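Local atomic coordinates of hypothetical protein (Staphylococcus aureus subsp. aureus, PDB entry 2ETS), a protein that is of unknown function but adopts a four-helical bundle fold as a representative of the bacterial DUF1798 family. Residues A[13-25]-A[110-122]. Residues are numbered along the deposited sequence; the frame is centred on the assembly and turned at random.
Sequences MNDLVESLIYEVN and VQYDLQNILDGVT
Leu114 fits as a knob into the hole formed by Val17, Leu20, Ile21 and Val24, and its two methyls divide the work. Leu114 CD1 lies 3.9 Å from Val24 CG2. Leu114 CD2 is 4.1 Å from Leu20 CD1; the Leu20 and Leu114 side chains cross at about a right angle, whereas those of Ile21 and Leu114 run past each other in opposite directions. One turn further on, Leu118 fills a second hole among Asn14, Val17, Glu18 and Ile21. Val17 serves both levels: with CG1 anti to the backbone N (chi1 178°), that methyl rests 3.6 Å from Leu114 O and 4.0 Å from Leu118 CB, and its sister CG2 meets Ile117 CG2 at 3.6 Å.

Polar groups finish the interface at both ends. Where helix 100-120 gives out, Asn14 ND2 supplies the bond across the interface, donating to Val121 O (3.0 Å, N-H...O angle 142°), which lies close to the Asn14 amide plane. Thr122, next in the chain, donates OG1 to the same oxygen from above the carbonyl plane; both donors lie on the same face of the Val121 carbonyl plane. Toward the other end, a water bridges Ile21 O and Gln111 NE2, the latter carried there by an extended side chain.

Behind this layer, Leu20 leans on Ile57 of helix 43-63, and Val110 and Ile117 reach Leu82 of helix 76-92. The axes of segments 13-25 and 110-120 approach to 9.6 Å, with their directions 162° apart: antiparallel knobs-into-holes packing between the first and last helices of the chain, as found in helical bundles, here a four-helical one.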
# COMPACT_ATOMS: atom_id res chain seq x y z
N MSE A 13 -2.67 -13.31 -8.22
CA MSE A 13 -3.36 -12.17 -7.58
C MSE A 13 -3.24 -12.24 -6.06
O MSE A 13 -2.99 -11.23 -5.38
CB MSE A 13 -4.83 -12.12 -7.96
CG MSE A 13 -5.06 -11.67 -9.37
SE MSE A 13 -6.94 -11.22 -9.62
CE MSE A 13 -7.67 -13.00 -9.47
N ASN A 14 -3.47 -13.44 -5.54
CA ASN A 14 -3.22 -13.79 -4.15
C ASN A 14 -1.84 -13.33 -3.66
O ASN A 14 -1.70 -12.68 -2.62
CB ASN A 14 -3.34 -15.32 -3.99
CG ASN A 14 -3.95 -15.72 -2.66
OD1 ASN A 14 -3.26 -16.26 -1.79
ND2 ASN A 14 -5.24 -15.45 -2.49
N ASP A 15 -0.80 -13.70 -4.41
CA ASP A 15 0.55 -13.34 -4.02
C ASP A 15 0.79 -11.85 -4.14
O ASP A 15 1.51 -11.28 -3.34
CB ASP A 15 1.58 -14.12 -4.85
CG ASP A 15 1.52 -15.61 -4.59
OD1 ASP A 15 1.19 -16.01 -3.45
OD2 ASP A 15 1.79 -16.38 -5.54
N LEU A 16 0.19 -11.23 -5.15
CA LEU A 16 0.29 -9.79 -5.32
C LEU A 16 -0.30 -9.04 -4.13
O LEU A 16 0.30 -8.09 -3.63
CB LEU A 16 -0.41 -9.33 -6.60
CG LEU A 16 0.45 -9.33 -7.87
CD1 LEU A 16 -0.42 -9.20 -9.13
CD2 LEU A 16 1.48 -8.20 -7.80
N VAL A 17 -1.49 -9.46 -3.69
CA VAL A 17 -2.21 -8.82 -2.62
C VAL A 17 -1.48 -9.05 -1.28
O VAL A 17 -1.25 -8.10 -0.49
CB VAL A 17 -3.73 -9.25 -2.61
CG1 VAL A 17 -4.50 -8.62 -1.45
CG2 VAL A 17 -4.42 -8.84 -3.91
N GLU A 18 -1.10 -10.30 -1.03
CA GLU A 18 -0.26 -10.65 0.14
C GLU A 18 1.05 -9.85 0.16
O GLU A 18 1.54 -9.45 1.23
CB GLU A 18 0.02 -12.17 0.19
CG GLU A 18 -1.04 -12.89 0.98
CD GLU A 18 -0.95 -14.41 0.92
OE1 GLU A 18 -0.75 -14.98 -0.19
OE2 GLU A 18 -1.09 -15.05 1.99
N SER A 19 1.60 -9.61 -1.02
CA SER A 19 2.75 -8.76 -1.15
C SER A 19 2.49 -7.33 -0.70
O SER A 19 3.32 -6.74 -0.04
CB SER A 19 3.25 -8.76 -2.58
OG SER A 19 4.53 -8.17 -2.59
N LEU A 20 1.35 -6.76 -1.08
CA LEU A 20 1.03 -5.41 -0.65
C LEU A 20 0.74 -5.37 0.86
O LEU A 20 1.10 -4.43 1.55
CB LEU A 20 -0.18 -4.86 -1.42
CG LEU A 20 0.00 -4.56 -2.90
CD1 LEU A 20 -1.35 -4.23 -3.52
CD2 LEU A 20 0.94 -3.39 -3.08
N ILE A 21 0.05 -6.38 1.36
CA ILE A 21 -0.19 -6.48 2.79
C ILE A 21 1.11 -6.41 3.59
O ILE A 21 1.26 -5.55 4.49
CB ILE A 21 -1.02 -7.73 3.13
CG1 ILE A 21 -2.47 -7.48 2.63
CG2 ILE A 21 -1.04 -7.99 4.65
CD1 ILE A 21 -3.41 -8.69 2.75
N TYR A 22 2.04 -7.28 3.23
CA TYR A 22 3.38 -7.26 3.84
C TYR A 22 3.98 -5.85 3.74
O TYR A 22 4.48 -5.31 4.74
CB TYR A 22 4.32 -8.30 3.20
CG TYR A 22 5.82 -8.03 3.46
CD1 TYR A 22 6.49 -8.53 4.61
CD2 TYR A 22 6.56 -7.31 2.56
CE1 TYR A 22 7.86 -8.27 4.83
CE2 TYR A 22 7.91 -7.06 2.76
CZ TYR A 22 8.55 -7.51 3.88
OH TYR A 22 9.89 -7.18 3.97
N GLU A 23 3.93 -5.27 2.53
CA GLU A 23 4.55 -3.96 2.32
C GLU A 23 3.92 -2.81 3.15
O GLU A 23 4.62 -1.95 3.69
CB GLU A 23 4.58 -3.64 0.84
CG GLU A 23 5.64 -4.42 0.07
CD GLU A 23 7.07 -4.04 0.45
OE1 GLU A 23 7.25 -3.21 1.39
OE2 GLU A 23 8.02 -4.57 -0.19
N VAL A 24 2.59 -2.82 3.27
CA VAL A 24 1.88 -1.83 4.08
C VAL A 24 2.29 -1.97 5.59
O VAL A 24 2.45 -0.98 6.31
CB VAL A 24 0.37 -1.95 3.84
CG1 VAL A 24 -0.42 -1.09 4.80
CG2 VAL A 24 0.03 -1.55 2.38
N ASN A 25 2.46 -3.20 6.06
CA ASN A 25 3.05 -3.42 7.39
C ASN A 25 4.46 -2.87 7.54
O ASN A 25 4.81 -2.27 8.52
CB ASN A 25 3.04 -4.89 7.71
CG ASN A 25 1.67 -5.40 7.99
OD1 ASN A 25 0.89 -4.76 8.70
ND2 ASN A 25 1.34 -6.57 7.43
N VAL A 110 -6.46 1.15 4.18
CA VAL A 110 -5.76 0.31 3.20
C VAL A 110 -5.72 -1.18 3.61
O VAL A 110 -6.05 -2.05 2.79
CB VAL A 110 -4.35 0.87 2.94
CG1 VAL A 110 -3.51 -0.07 2.15
CG2 VAL A 110 -4.46 2.21 2.18
N GLN A 111 -5.37 -1.46 4.86
CA GLN A 111 -5.34 -2.87 5.32
C GLN A 111 -6.76 -3.41 5.23
O GLN A 111 -6.95 -4.57 4.82
CB GLN A 111 -4.75 -3.04 6.75
CG GLN A 111 -3.32 -2.46 6.87
CD GLN A 111 -2.69 -2.49 8.28
OE1 GLN A 111 -3.28 -2.01 9.28
NE2 GLN A 111 -1.45 -3.05 8.36
N TYR A 112 -7.75 -2.57 5.53
CA TYR A 112 -9.13 -3.04 5.45
C TYR A 112 -9.51 -3.46 4.01
O TYR A 112 -9.98 -4.57 3.76
CB TYR A 112 -10.10 -2.01 6.05
CG TYR A 112 -11.52 -2.38 5.82
CD1 TYR A 112 -12.16 -2.03 4.63
CD2 TYR A 112 -12.23 -3.11 6.77
CE1 TYR A 112 -13.48 -2.40 4.39
CE2 TYR A 112 -13.56 -3.48 6.53
CZ TYR A 112 -14.16 -3.13 5.34
OH TYR A 112 -15.46 -3.51 5.09
N ASP A 113 -9.26 -2.58 3.05
CA ASP A 113 -9.49 -2.92 1.65
C ASP A 113 -8.72 -4.14 1.16
O ASP A 113 -9.25 -4.99 0.43
CB ASP A 113 -9.08 -1.74 0.81
CG ASP A 113 -10.07 -0.57 0.89
OD1 ASP A 113 -11.22 -0.78 1.37
OD2 ASP A 113 -9.68 0.53 0.46
N LEU A 114 -7.45 -4.20 1.52
CA LEU A 114 -6.59 -5.30 1.12
C LEU A 114 -7.11 -6.65 1.61
O LEU A 114 -7.06 -7.64 0.88
CB LEU A 114 -5.17 -5.07 1.64
CG LEU A 114 -4.38 -3.99 0.89
CD1 LEU A 114 -3.04 -3.81 1.54
CD2 LEU A 114 -4.19 -4.33 -0.59
N GLN A 115 -7.63 -6.68 2.83
CA GLN A 115 -8.21 -7.91 3.35
C GLN A 115 -9.43 -8.36 2.56
O GLN A 115 -9.62 -9.56 2.35
CB GLN A 115 -8.60 -7.76 4.82
CG GLN A 115 -7.47 -7.85 5.78
CD GLN A 115 -6.75 -9.21 5.73
OE1 GLN A 115 -5.52 -9.26 5.77
NE2 GLN A 115 -7.52 -10.31 5.58
N ASN A 116 -10.28 -7.40 2.17
CA ASN A 116 -11.48 -7.71 1.43
C ASN A 116 -11.13 -8.26 0.07
O ASN A 116 -11.83 -9.13 -0.48
CB ASN A 116 -12.36 -6.45 1.27
CG ASN A 116 -13.11 -6.09 2.54
OD1 ASN A 116 -13.36 -6.93 3.41
ND2 ASN A 116 -13.49 -4.83 2.65
N ILE A 117 -10.06 -7.72 -0.49
CA ILE A 117 -9.61 -8.14 -1.80
C ILE A 117 -9.07 -9.54 -1.65
O ILE A 117 -9.48 -10.43 -2.40
CB ILE A 117 -8.54 -7.18 -2.38
CG1 ILE A 117 -9.20 -5.85 -2.75
CG2 ILE A 117 -7.87 -7.79 -3.60
CD1 ILE A 117 -8.21 -4.76 -3.18
N LEU A 118 -8.20 -9.72 -0.66
CA LEU A 118 -7.62 -11.04 -0.40
C LEU A 118 -8.73 -12.05 -0.25
O LEU A 118 -8.68 -13.06 -0.90
CB LEU A 118 -6.71 -11.04 0.85
CG LEU A 118 -5.91 -12.32 1.11
CD1 LEU A 118 -4.73 -12.47 0.13
CD2 LEU A 118 -5.40 -12.39 2.56
N ASP A 119 -9.75 -11.77 0.56
CA ASP A 119 -10.92 -12.69 0.65
C ASP A 119 -11.54 -12.94 -0.71
O ASP A 119 -11.85 -14.06 -1.05
CB ASP A 119 -12.05 -12.16 1.55
CG ASP A 119 -11.61 -11.87 2.96
OD1 ASP A 119 -10.44 -12.14 3.30
OD2 ASP A 119 -12.46 -11.33 3.72
N GLY A 120 -11.76 -11.87 -1.48
CA GLY A 120 -12.39 -11.97 -2.79
C GLY A 120 -11.63 -12.77 -3.84
O GLY A 120 -12.23 -13.32 -4.74
N VAL A 121 -10.30 -12.81 -3.75
CA VAL A 121 -9.46 -13.45 -4.76
C VAL A 121 -8.92 -14.74 -4.18
O VAL A 121 -7.72 -14.95 -4.11
CB VAL A 121 -8.29 -12.53 -5.24
CG1 VAL A 121 -8.83 -11.17 -5.73
CG2 VAL A 121 -7.24 -12.31 -4.16
N THR A 122 -9.82 -15.62 -3.77
CA THR A 122 -9.45 -16.72 -2.88
C THR A 122 -10.55 -17.78 -2.86
O THR A 122 -11.70 -17.49 -3.22
CB THR A 122 -9.13 -16.12 -1.47
OG1 THR A 122 -7.72 -16.02 -1.31
CG2 THR A 122 -9.70 -16.94 -0.33
O HOH W 1 -1.42 -4.67 5.89